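PDB 7C6O: cobalamin biosynthesis protein CobN from Mycobacterium tuberculosis, which probably serves as the catalytic large subunit of cobaltochelatase, the enzyme that inserts cobalt into the corrin ring during cobalamin biosynthesis. Local coordinates for residues A861-H874 with Y1096-T1110. Sequence-based numbering, arbitrary orientation.
Sequences ALADSLLARYRDEH and YIGDNTRPDAIRTRT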
loop_
_atom_site.group_PDB
_atom_site.type_symbol
_atom_site.label_atom_id
_atom_site.label_comp_id
_atom_site.label_asym_id
_atom_site.label_seq_id
_atom_site.Cartn_x
_atom_site.Cartn_y
_atom_site.Cartn_z
ATOM N N ALA A 861 11.085 -20.082 -7.444
ATOM C CA ALA A 861 10.756 -21.212 -6.581
ATOM C C ALA A 861 9.248 -21.421 -6.495
ATOM O O ALA A 861 8.775 -22.563 -6.504
ATOM C CB ALA A 861 11.357 -21.004 -5.191
ATOM N N LEU A 862 8.477 -20.333 -6.414
ATOM C CA LEU A 862 7.021 -20.453 -6.419
ATOM C C LEU A 862 6.532 -21.079 -7.720
ATOM O O LEU A 862 5.699 -21.992 -7.709
ATOM C CB LEU A 862 6.377 -19.081 -6.202
ATOM C CG LEU A 862 6.402 -18.523 -4.777
ATOM C CD1 LEU A 862 6.155 -17.022 -4.777
ATOM C CD2 LEU A 862 5.367 -19.231 -3.905
ATOM N N ALA A 863 7.044 -20.597 -8.855
ATOM C CA ALA A 863 6.672 -21.169 -10.146
ATOM C C ALA A 863 7.054 -22.643 -10.226
ATOM O O ALA A 863 6.231 -23.489 -10.591
ATOM C CB ALA A 863 7.330 -20.379 -11.278
ATOM N N ASP A 864 8.306 -22.966 -9.890
ATOM C CA ASP A 864 8.755 -24.355 -9.962
ATOM C C ASP A 864 7.935 -25.252 -9.045
ATOM O O ASP A 864 7.587 -26.379 -9.416
ATOM C CB ASP A 864 10.237 -24.449 -9.603
ATOM C CG ASP A 864 11.139 -23.902 -10.690
ATOM O OD1 ASP A 864 10.641 -23.632 -11.806
ATOM O OD2 ASP A 864 12.349 -23.739 -10.425
ATOM N N SER A 865 7.613 -24.764 -7.843
ATOM C CA SER A 865 6.877 -25.572 -6.878
ATOM C C SER A 865 5.443 -25.809 -7.336
ATOM O O SER A 865 4.909 -26.913 -7.178
ATOM C CB SER A 865 6.909 -24.892 -5.508
ATOM O OG SER A 865 6.248 -25.664 -4.525
ATOM N N LEU A 866 4.807 -24.782 -7.904
ATOM C CA LEU A 866 3.450 -24.937 -8.421
ATOM C C LEU A 866 3.413 -25.942 -9.566
ATOM O O LEU A 866 2.529 -26.804 -9.622
ATOM C CB LEU A 866 2.910 -23.576 -8.871
ATOM C CG LEU A 866 1.517 -23.470 -9.507
ATOM C CD1 LEU A 866 0.943 -22.087 -9.247
ATOM C CD2 LEU A 866 1.549 -23.735 -11.007
ATOM N N LEU A 867 4.362 -25.836 -10.498
ATOM C CA LEU A 867 4.368 -26.739 -11.645
ATOM C C LEU A 867 4.650 -28.174 -11.221
ATOM O O LEU A 867 4.022 -29.111 -11.729
ATOM C CB LEU A 867 5.389 -26.266 -12.679
ATOM C CG LEU A 867 5.099 -24.892 -13.293
ATOM C CD1 LEU A 867 6.214 -24.467 -14.225
ATOM C CD2 LEU A 867 3.766 -24.897 -14.024
ATOM N N ALA A 868 5.587 -28.367 -10.288
ATOM C CA ALA A 868 5.881 -29.712 -9.805
ATOM C C ALA A 868 4.656 -30.352 -9.163
ATOM O O ALA A 868 4.369 -31.531 -9.396
ATOM C CB ALA A 868 7.046 -29.673 -8.814
ATOM N N ARG A 869 3.918 -29.586 -8.356
ATOM C CA ARG A 869 2.725 -30.124 -7.709
ATOM C C ARG A 869 1.684 -30.536 -8.741
ATOM O O ARG A 869 1.108 -31.628 -8.659
ATOM C CB ARG A 869 2.142 -29.095 -6.739
ATOM C CG ARG A 869 0.932 -29.594 -5.956
ATOM C CD ARG A 869 1.309 -30.744 -5.029
ATOM N NE ARG A 869 0.145 -31.356 -4.393
ATOM C CZ ARG A 869 -0.249 -31.110 -3.146
ATOM N NH1 ARG A 869 0.429 -30.260 -2.385
ATOM N NH2 ARG A 869 -1.319 -31.721 -2.657
ATOM N N TYR A 870 1.429 -29.672 -9.726
ATOM C CA TYR A 870 0.411 -29.974 -10.726
ATOM C C TYR A 870 0.799 -31.195 -11.550
ATOM O O TYR A 870 -0.019 -32.096 -11.772
ATOM C CB TYR A 870 0.185 -28.767 -11.634
ATOM C CG TYR A 870 -1.013 -28.920 -12.542
ATOM C CD1 TYR A 870 -0.894 -29.509 -13.796
ATOM C CD2 TYR A 870 -2.269 -28.497 -12.135
ATOM C CE1 TYR A 870 -1.992 -29.654 -14.624
ATOM C CE2 TYR A 870 -3.370 -28.631 -12.956
ATOM C CZ TYR A 870 -3.227 -29.214 -14.198
ATOM O OH TYR A 870 -4.326 -29.351 -15.011
ATOM N N ARG A 871 2.048 -31.238 -12.016
ATOM C CA ARG A 871 2.489 -32.355 -12.844
ATOM C C ARG A 871 2.496 -33.658 -12.052
ATOM O O ARG A 871 2.183 -34.723 -12.599
ATOM C CB ARG A 871 3.869 -32.052 -13.429
ATOM C CG ARG A 871 4.331 -33.037 -14.491
ATOM C CD ARG A 871 5.467 -32.461 -15.325
ATOM N NE ARG A 871 6.075 -33.469 -16.189
ATOM C CZ ARG A 871 5.636 -33.779 -17.406
ATOM N NH1 ARG A 871 4.580 -33.159 -17.914
ATOM N NH2 ARG A 871 6.255 -34.712 -18.116
ATOM N N ASP A 872 2.828 -33.591 -10.758
ATOM C CA ASP A 872 2.777 -34.784 -9.917
ATOM C C ASP A 872 1.364 -35.352 -9.844
ATOM O O ASP A 872 1.180 -36.574 -9.815
ATOM C CB ASP A 872 3.288 -34.464 -8.511
ATOM C CG ASP A 872 4.800 -34.413 -8.435
ATOM O OD1 ASP A 872 5.465 -34.740 -9.442
ATOM O OD2 ASP A 872 5.325 -34.043 -7.364
ATOM N N GLU A 873 0.356 -34.483 -9.808
ATOM C CA GLU A 873 -1.023 -34.937 -9.677
ATOM C C GLU A 873 -1.662 -35.309 -11.008
ATOM O O GLU A 873 -2.476 -36.240 -11.052
ATOM C CB GLU A 873 -1.871 -33.859 -8.991
ATOM C CG GLU A 873 -3.321 -34.269 -8.778
ATOM C CD GLU A 873 -3.959 -33.587 -7.586
ATOM O OE1 GLU A 873 -3.261 -32.817 -6.893
ATOM O OE2 GLU A 873 -5.163 -33.827 -7.340
ATOM N N HIS A 874 -1.309 -34.623 -12.096
ATOM C CA HIS A 874 -1.994 -34.807 -13.368
ATOM C C HIS A 874 -1.124 -35.377 -14.479
ATOM O O HIS A 874 -1.655 -35.690 -15.551
ATOM C CB HIS A 874 -2.597 -33.473 -13.840
ATOM C CG HIS A 874 -3.506 -32.840 -12.834
ATOM N ND1 HIS A 874 -3.116 -31.784 -12.037
ATOM C CD2 HIS A 874 -4.781 -33.127 -12.479
ATOM C CE1 HIS A 874 -4.114 -31.441 -11.244
ATOM N NE2 HIS A 874 -5.136 -32.240 -11.490
ATOM N N TYR A 1096 -4.529 -23.817 -5.713
ATOM C CA TYR A 1096 -3.299 -23.979 -4.951
ATOM C C TYR A 1096 -3.012 -22.737 -4.122
ATOM O O TYR A 1096 -3.362 -21.617 -4.505
ATOM C CB TYR A 1096 -2.095 -24.236 -5.863
ATOM C CG TYR A 1096 -2.063 -25.582 -6.551
ATOM C CD1 TYR A 1096 -3.044 -26.537 -6.321
ATOM C CD2 TYR A 1096 -1.032 -25.899 -7.429
ATOM C CE1 TYR A 1096 -3.005 -27.770 -6.953
ATOM C CE2 TYR A 1096 -0.985 -27.125 -8.068
ATOM C CZ TYR A 1096 -1.971 -28.055 -7.826
ATOM O OH TYR A 1096 -1.919 -29.274 -8.464
ATOM N N ILE A 1097 -2.346 -22.953 -2.991
ATOM C CA ILE A 1097 -1.799 -21.889 -2.158
ATOM C C ILE A 1097 -0.281 -21.979 -2.241
ATOM O O ILE A 1097 0.303 -23.021 -1.917
ATOM C CB ILE A 1097 -2.271 -22.003 -0.700
ATOM C CG1 ILE A 1097 -3.760 -21.670 -0.581
ATOM C CG2 ILE A 1097 -1.435 -21.109 0.208
ATOM C CD1 ILE A 1097 -4.087 -20.225 -0.870
ATOM N N GLY A 1098 0.358 -20.900 -2.680
ATOM C CA GLY A 1098 1.805 -20.832 -2.626
ATOM C C GLY A 1098 2.261 -20.228 -1.314
ATOM O O GLY A 1098 1.909 -19.088 -1.000
ATOM N N ASP A 1099 3.031 -20.974 -0.528
ATOM C CA ASP A 1099 3.465 -20.525 0.793
ATOM C C ASP A 1099 4.845 -19.894 0.653
ATOM O O ASP A 1099 5.857 -20.596 0.580
ATOM C CB ASP A 1099 3.472 -21.688 1.785
ATOM C CG ASP A 1099 3.751 -21.244 3.215
ATOM O OD1 ASP A 1099 4.106 -20.065 3.432
ATOM O OD2 ASP A 1099 3.612 -22.083 4.133
ATOM N N ASN A 1100 4.889 -18.562 0.626
ATOM C CA ASN A 1100 6.148 -17.827 0.646
ATOM C C ASN A 1100 6.302 -17.028 1.940
ATOM O O ASN A 1100 6.859 -15.929 1.949
ATOM C CB ASN A 1100 6.291 -16.926 -0.584
ATOM C CG ASN A 1100 5.158 -15.917 -0.735
ATOM O OD1 ASN A 1100 4.020 -16.167 -0.339
ATOM N ND2 ASN A 1100 5.468 -14.773 -1.344
ATOM N N THR A 1101 5.808 -17.581 3.052
ATOM C CA THR A 1101 6.116 -17.002 4.356
ATOM C C THR A 1101 7.585 -17.189 4.706
ATOM O O THR A 1101 8.152 -16.386 5.457
ATOM C CB THR A 1101 5.238 -17.623 5.447
ATOM O OG1 THR A 1101 5.406 -19.049 5.452
ATOM C CG2 THR A 1101 3.773 -17.278 5.222
ATOM N N ARG A 1102 8.211 -18.234 4.173
ATOM C CA ARG A 1102 9.634 -18.507 4.369
ATOM C C ARG A 1102 10.295 -18.585 3.001
ATOM O O ARG A 1102 10.179 -19.615 2.311
ATOM C CB ARG A 1102 9.836 -19.807 5.147
ATOM C CG ARG A 1102 9.252 -19.776 6.553
ATOM C CD ARG A 1102 8.844 -21.168 7.028
ATOM N NE ARG A 1102 9.957 -22.114 7.009
ATOM C CZ ARG A 1102 9.866 -23.381 7.403
ATOM N NH1 ARG A 1102 8.713 -23.860 7.851
ATOM N NH2 ARG A 1102 10.930 -24.171 7.352
ATOM N N PRO A 1103 10.980 -17.528 2.558
ATOM C CA PRO A 1103 11.554 -17.538 1.201
ATOM C C PRO A 1103 12.563 -18.648 0.965
ATOM O O PRO A 1103 12.780 -19.024 -0.192
ATOM C CB PRO A 1103 12.213 -16.155 1.089
ATOM C CG PRO A 1103 11.523 -15.314 2.112
ATOM C CD PRO A 1103 11.179 -16.238 3.239
ATOM N N ASP A 1104 13.185 -19.181 2.013
ATOM C CA ASP A 1104 14.130 -20.280 1.880
ATOM C C ASP A 1104 13.471 -21.646 2.031
ATOM O O ASP A 1104 14.174 -22.661 2.064
ATOM C CB ASP A 1104 15.266 -20.128 2.897
ATOM C CG ASP A 1104 14.766 -19.805 4.292
ATOM O OD1 ASP A 1104 13.534 -19.716 4.485
ATOM O OD2 ASP A 1104 15.610 -19.634 5.196
ATOM N N ALA A 1105 12.148 -21.695 2.122
ATOM C CA ALA A 1105 11.409 -22.947 2.200
ATOM C C ALA A 1105 10.048 -22.755 1.533
ATOM O O ALA A 1105 8.991 -22.907 2.139
ATOM C CB ALA A 1105 11.273 -23.408 3.650
ATOM N N ILE A 1106 10.059 -22.413 0.245
ATOM C CA ILE A 1106 8.812 -22.190 -0.473
ATOM C C ILE A 1106 8.140 -23.528 -0.751
ATOM O O ILE A 1106 8.779 -24.479 -1.219
ATOM C CB ILE A 1106 9.071 -21.397 -1.763
ATOM C CG1 ILE A 1106 9.276 -19.920 -1.421
ATOM C CG2 ILE A 1106 7.924 -21.568 -2.747
ATOM C CD1 ILE A 1106 9.606 -19.066 -2.600
ATOM N N ARG A 1107 6.849 -23.612 -0.437
ATOM C CA ARG A 1107 6.069 -24.829 -0.591
ATOM C C ARG A 1107 4.735 -24.498 -1.247
ATOM O O ARG A 1107 4.234 -23.376 -1.138
ATOM C CB ARG A 1107 5.823 -25.516 0.764
ATOM C CG ARG A 1107 7.082 -26.023 1.453
ATOM C CD ARG A 1107 6.942 -25.931 2.965
ATOM N NE ARG A 1107 6.909 -24.540 3.413
ATOM C CZ ARG A 1107 6.448 -24.141 4.595
ATOM N NH1 ARG A 1107 5.968 -25.029 5.457
ATOM N NH2 ARG A 1107 6.460 -22.852 4.914
ATOM N N THR A 1108 4.167 -25.488 -1.928
ATOM C CA THR A 1108 2.858 -25.370 -2.552
ATOM C C THR A 1108 1.940 -26.442 -1.981
ATOM O O THR A 1108 2.344 -27.598 -1.822
ATOM C CB THR A 1108 2.952 -25.514 -4.080
ATOM O OG1 THR A 1108 3.793 -24.481 -4.606
ATOM C CG2 THR A 1108 1.574 -25.409 -4.726
ATOM N N ARG A 1109 0.714 -26.050 -1.652
ATOM C CA ARG A 1109 -0.290 -27.001 -1.208
ATOM C C ARG A 1109 -1.626 -26.622 -1.827
ATOM O O ARG A 1109 -1.800 -25.517 -2.347
ATOM C CB ARG A 1109 -0.379 -27.054 0.326
ATOM C CG ARG A 1109 -0.758 -25.749 0.992
ATOM C CD ARG A 1109 -0.626 -25.868 2.511
ATOM N NE ARG A 1109 0.768 -25.975 2.930
ATOM C CZ ARG A 1109 1.500 -24.955 3.374
ATOM N NH1 ARG A 1109 0.971 -23.743 3.471
ATOM N NH2 ARG A 1109 2.763 -25.149 3.725
ATOM N N THR A 1110 -2.566 -27.563 -1.791
ATOM C CA THR A 1110 -3.888 -27.273 -2.318
ATOM C C THR A 1110 -4.650 -26.370 -1.353
ATOM O O THR A 1110 -4.304 -26.239 -0.174
ATOM C CB THR A 1110 -4.679 -28.560 -2.565
ATOM O OG1 THR A 1110 -5.001 -29.180 -1.313
ATOM C CG2 THR A 1110 -3.870 -29.535 -3.417
HETATM O O HOH W 1 3.662 -21.939 -5.636
HETATM O O HOH W 2 8.240 -26.832 -3.200
#
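R869 lies against Y1096 and T1108 where helix 853-874 packs on a beta-hairpin, the antiparallel strands 1094-1099 and 1107-1110 that finish one side of a mixed eight-stranded sheet. Segment 861-874 runs at 42° to the edge strand 1107-1110, the segment axes 7.5 Å apart at closest approach. From the backbone outward, R869 CB and CG pass close to the Y1096 ring, CG 3.8 Å from CE2. The chain then bends at chi2 (65°), carrying the guanidinium to the edge strand. There NH1 makes a weak bond to T1108 O (3.3 Å, 126° at the hydrogen), a carbonyl at the guanidinium's edge, while T1110 CG2 sits over one face, near NH2. NH2 also forms a salt bridge with E1113, in the helix that T1110 N-caps. The Y1096 ring slants across the helix: L866 O lies in plane at its edge, and OH ends beside Y870 CA. Toward the hairpin's loop the contact turns apolar, L862 CD2 meeting I1106 CG2 at 3.7 Å and passing over G1098, whose lack of a side chain admits the leucine, while A861 CB touches I1106 CD1. Between these two zones S865 OG faces T1108 OG1 in a 2.7 Å hydrogen bond. Each hydroxyl also holds a water: one bridges T1108 OG1 to L862 O, the other links S865 OG to I1106 O.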